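Local coordinates for ribulose bisphosphate carboxylase (Pyrococcus horikoshii, PDB 2D69), which probably catalyses the carboxylation of ribulose 1,5-bisphosphate, giving two molecules of 3-phosphoglycerate, within an archaeal route for AMP degradation, at residues A104-G107 and N108-M112; S415-E418 and V419-K423. One frame throughout, in Å; residues are numbered along the deposited sequence.

Contact 1 (A104-G107 and N108-M112)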
loop_
_atom_site.group_PDB
_atom_site.type_symbol
_atom_site.label_atom_id
_atom_site.label_comp_id
_atom_site.label_asym_id
_atom_site.label_seq_id
_atom_site.Cartn_x
_atom_site.Cartn_y
_atom_site.Cartn_z
ATOM N N ALA A 104 -13.676 35.328 0.572
ATOM C CA ALA A 104 -13.676 36.593 1.294
ATOM C C ALA A 104 -13.976 37.779 0.401
ATOM O O ALA A 104 -14.890 38.562 0.700
ATOM C CB ALA A 104 -12.357 36.799 1.999
ATOM N N VAL A 105 -13.248 37.916 -0.702
ATOM C CA VAL A 105 -13.334 39.148 -1.514
ATOM C C VAL A 105 -14.375 39.145 -2.637
ATOM O O VAL A 105 -14.644 40.161 -3.291
ATOM C CB VAL A 105 -11.935 39.574 -2.026
ATOM C CG1 VAL A 105 -10.986 39.623 -0.895
ATOM C CG2 VAL A 105 -11.362 38.664 -3.090
ATOM N N ALA A 106 -14.943 37.969 -2.897
ATOM C CA ALA A 106 -15.806 37.733 -4.042
ATOM C C ALA A 106 -16.963 36.837 -3.618
ATOM O O ALA A 106 -17.473 36.110 -4.444
ATOM C CB ALA A 106 -15.006 37.112 -5.207
ATOM N N GLY A 107 -17.425 36.974 -2.367
ATOM C CA GLY A 107 -18.398 36.085 -1.768
ATOM C C GLY A 107 -19.724 36.759 -1.479
ATOM O O GLY A 107 -20.436 37.179 -2.409
ATOM N N ASN A 108 -20.047 36.898 -0.201
ATOM C CA ASN A 108 -21.318 37.480 0.223
ATOM C C ASN A 108 -21.484 38.909 -0.210
ATOM O O ASN A 108 -22.606 39.435 -0.139
ATOM C CB ASN A 108 -21.450 37.431 1.746
ATOM C CG ASN A 108 -21.922 36.083 2.239
ATOM O OD1 ASN A 108 -22.023 35.122 1.451
ATOM N ND2 ASN A 108 -22.223 35.987 3.540
ATOM N N VAL A 109 -20.399 39.566 -0.609
ATOM C CA VAL A 109 -20.488 40.999 -0.905
ATOM C C VAL A 109 -21.437 41.310 -2.081
ATOM O O VAL A 109 -22.063 42.377 -2.137
ATOM C CB VAL A 109 -19.100 41.653 -1.161
ATOM C CG1 VAL A 109 -18.325 41.817 0.131
ATOM C CG2 VAL A 109 -18.298 40.896 -2.179
ATOM N N PHE A 110 -21.524 40.374 -3.016
ATOM C CA PHE A 110 -22.294 40.557 -4.231
ATOM C C PHE A 110 -23.783 40.518 -3.986
ATOM O O PHE A 110 -24.564 41.012 -4.811
ATOM C CB PHE A 110 -21.952 39.462 -5.225
ATOM C CG PHE A 110 -20.615 39.614 -5.855
ATOM C CD1 PHE A 110 -19.642 38.650 -5.696
ATOM C CD2 PHE A 110 -20.347 40.687 -6.679
ATOM C CE1 PHE A 110 -18.412 38.793 -6.318
ATOM C CE2 PHE A 110 -19.109 40.820 -7.327
ATOM C CZ PHE A 110 -18.154 39.879 -7.161
ATOM N N GLY A 111 -24.180 39.941 -2.861
ATOM C CA GLY A 111 -25.573 39.855 -2.511
ATOM C C GLY A 111 -26.083 40.928 -1.555
ATOM O O GLY A 111 -27.221 40.875 -1.194
ATOM N N MET A 112 -25.272 41.906 -1.191
ATOM C CA MET A 112 -25.684 42.936 -0.226
ATOM C C MET A 112 -26.788 43.834 -0.759
ATOM O O MET A 112 -26.627 44.488 -1.792
ATOM C CB MET A 112 -24.473 43.750 0.222
ATOM C CG MET A 112 -23.507 42.871 0.981
ATOM S SD MET A 112 -22.124 43.716 1.730
ATOM C CE MET A 112 -21.290 44.406 0.329
HETATM O O HOH W 1 -17.457 38.642 0.401
#
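The Phe110 ring turns its edge to Ala106, and this is the tightly packed part of the turn that follows helix 98-105. Its CE1 lies 3.4 Å from Ala106 O, which sits in the plane of the ring, while Ala106 CB approaches the same CE1 at 4.0 Å. With CG anti to its own carbonyl carbon (chi1 -73°), the ring is carried back beside Ala106, just past the helix end. Ala106 O is buried with no hydrogen-bond partner in the model; the slightly positive ring edge may partly offset this. Beside this, Val109 brings CG2 to 3.9 Å from Val105 O, whose hydrogen bond goes to Tyr30 OH. Leu118 and Leu120 of strand 115-124 close over the apolar side chains.

The direct backbone bonding is weaker. The chain breaks helical geometry at Ala106 and bends sharply at Gly107 (phi -114°, psi -113°); Gly107 O then accepts a weak bond from Phe110 N at 3.4 Å, opening the 3-10 turn 108-111. A water bridges the bend: it donates to Ala104 O at 2.6 Å and accepts from Gly107 N and Val109 N, both at 3.2 Å, thus supplying a partner where the helix has run out.

On the looser side, Gly111 is exposed and Asn108 partly so. The Asn108 side chain leaves the turn, with CB still beside Gly107 C, ND2 hydrogen-bonded to Glu49 OE2 and a sulfate ion about 4 Å from the side chain. Asn108 also packs on Glu189 of the second subunit, a predicted magnesium ligand, and Arg287 of that subunit binds Phe110 O and Met112 O. This placement, a helix-ending turn of the N-terminal domain set against the barrel of a partner, is characteristic of the Rubisco dimer, whose active sites lie between subunits.

Contact 2 (S415-E418 and V419-K423)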
loop_
_atom_site.group_PDB
_atom_site.type_symbol
_atom_site.label_atom_id
_atom_site.label_comp_id
_atom_site.label_asym_id
_atom_site.label_seq_id
_atom_site.Cartn_x
_atom_site.Cartn_y
_atom_site.Cartn_z
ATOM N N SER A 415 -9.163 30.292 -49.930
ATOM C CA SER A 415 -9.732 30.793 -48.708
ATOM C C SER A 415 -10.061 32.278 -48.908
ATOM O O SER A 415 -11.126 32.721 -48.522
ATOM C CB SER A 415 -8.730 30.584 -47.544
ATOM O OG SER A 415 -9.183 31.185 -46.342
ATOM N N LEU A 416 -9.127 33.037 -49.465
ATOM C CA LEU A 416 -9.343 34.470 -49.721
ATOM C C LEU A 416 -10.520 34.732 -50.699
ATOM O O LEU A 416 -11.364 35.598 -50.481
ATOM C CB LEU A 416 -8.051 35.120 -50.265
ATOM C CG LEU A 416 -6.905 35.183 -49.226
ATOM C CD1 LEU A 416 -5.659 35.777 -49.848
ATOM C CD2 LEU A 416 -7.280 35.917 -47.895
ATOM N N ARG A 417 -10.593 33.937 -51.743
ATOM C CA ARG A 417 -11.653 34.086 -52.730
ATOM C C ARG A 417 -13.019 33.807 -52.059
ATOM O O ARG A 417 -13.963 34.561 -52.259
ATOM C CB ARG A 417 -11.326 33.152 -53.886
ATOM C CG ARG A 417 -12.188 33.224 -55.125
ATOM C CD ARG A 417 -11.847 32.075 -56.118
ATOM N NE ARG A 417 -12.862 31.008 -56.067
ATOM C CZ ARG A 417 -13.946 30.963 -56.872
ATOM N NH1 ARG A 417 -14.141 31.921 -57.771
ATOM N NH2 ARG A 417 -14.836 29.969 -56.758
ATOM N N GLU A 418 -13.101 32.792 -51.191
ATOM C CA GLU A 418 -14.374 32.445 -50.530
ATOM C C GLU A 418 -14.953 33.522 -49.631
ATOM O O GLU A 418 -16.156 33.695 -49.591
ATOM C CB GLU A 418 -14.253 31.206 -49.643
ATOM C CG GLU A 418 -14.592 29.924 -50.356
ATOM C CD GLU A 418 -16.066 29.745 -50.719
ATOM O OE1 GLU A 418 -16.966 30.180 -49.927
ATOM O OE2 GLU A 418 -16.302 29.119 -51.804
ATOM N N VAL A 419 -14.102 34.180 -48.859
ATOM C CA VAL A 419 -14.514 35.322 -48.031
ATOM C C VAL A 419 -15.262 36.331 -48.858
ATOM O O VAL A 419 -16.321 36.775 -48.458
ATOM C CB VAL A 419 -13.282 36.029 -47.360
ATOM C CG1 VAL A 419 -13.584 37.524 -46.922
ATOM C CG2 VAL A 419 -12.808 35.199 -46.225
ATOM N N GLY A 420 -14.686 36.704 -49.993
ATOM C CA GLY A 420 -15.296 37.661 -50.884
ATOM C C GLY A 420 -16.632 37.184 -51.411
ATOM O O GLY A 420 -17.540 37.999 -51.566
ATOM N N LEU A 421 -16.755 35.887 -51.691
ATOM C CA LEU A 421 -18.030 35.319 -52.200
ATOM C C LEU A 421 -19.082 35.222 -51.084
ATOM O O LEU A 421 -20.272 35.301 -51.347
ATOM C CB LEU A 421 -17.832 33.948 -52.841
ATOM C CG LEU A 421 -16.802 33.848 -53.973
ATOM C CD1 LEU A 421 -16.607 32.393 -54.386
ATOM C CD2 LEU A 421 -17.161 34.695 -55.134
ATOM N N SER A 422 -18.638 35.100 -49.832
ATOM C CA SER A 422 -19.569 35.037 -48.699
ATOM C C SER A 422 -19.776 36.387 -47.962
ATOM O O SER A 422 -20.484 36.421 -46.968
ATOM C CB SER A 422 -19.097 33.989 -47.701
ATOM O OG SER A 422 -18.080 34.534 -46.881
ATOM N N LYS A 423 -19.185 37.477 -48.450
ATOM C CA LYS A 423 -19.311 38.804 -47.822
ATOM C C LYS A 423 -20.350 39.709 -48.481
ATOM O O LYS A 423 -20.249 40.008 -49.682
ATOM C CB LYS A 423 -17.954 39.529 -47.873
ATOM C CG LYS A 423 -17.819 40.817 -46.969
ATOM C CD LYS A 423 -16.291 41.170 -46.665
ATOM C CE LYS A 423 -15.910 42.655 -46.951
ATOM N NZ LYS A 423 -16.360 43.196 -48.288
#
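Val419 N, Leu421 N and Ser422 N each reach back four residues, and these backbone hydrogen bonds run through the C-terminal part of helix 410-422. The bond from Val419 N to Ser415 O is weak at 3.3 Å. Leu421 N meets Arg417 O at 3.1 Å, lying in the carbonyl plane. Ser422 N comes to 2.9 Å from Glu418 O, though its N-H points less straight (140°) and the donor is tilted from the carbonyl plane.

A side-chain hydrogen bond joins them. Ser422 places OG between its backbone N and carbonyl carbon (chi1 81°), which turns the hydroxyl back along the helix to donate to Val419 O at 3.3 Å. That donor also lies well out of the carbonyl plane.

Van der Waals contact of aliphatic carbons with polar groups is sparser. Leu421 lays CD1 over one face of the Arg417 guanidinium, displaced toward its rim, with 3.8 Å from CD1 to NH2; the bend of the Arg417 chain at chi3 (103°) brings that face round. Nearer the backbone, Leu421 CG rests 3.4 Å from Arg417 O. Glu418 runs at about a right angle to Leu421, its OE2 approaching CD1 loosely at 4.2 Å. On another side of the helix, Val419 CG2 lies 3.8 Å from Ser415 O, and Ser415, Leu416 and Val419 meet Pro353, Leu402 and His352 respectively.

The directional bonds across the two segments are backbone ones; side-chain contact, by dispersion and not by a salt bridge between the segments, adds little directional constraint.

How the contacts relate
Contact 1 is mostly buried and contact 2 lies at the surface, with their centres about 49 Å apart on opposite sides of the chain's centre. They share no element: residues 104-112 leave a helix of the N-terminal domain and run toward strand 115-124, whereas residues 415-423 stay almost wholly on helix 410-422. Accordingly, contact 1 relies on an aromatic edge, aliphatic packing and a bridging water, with a second subunit against it. Contact 2 relies on regular helical bonding and has charged side chains on its outer face, untouched by other chains of the assembly. Helical geometry is abandoned in the first and maintained through most of the second.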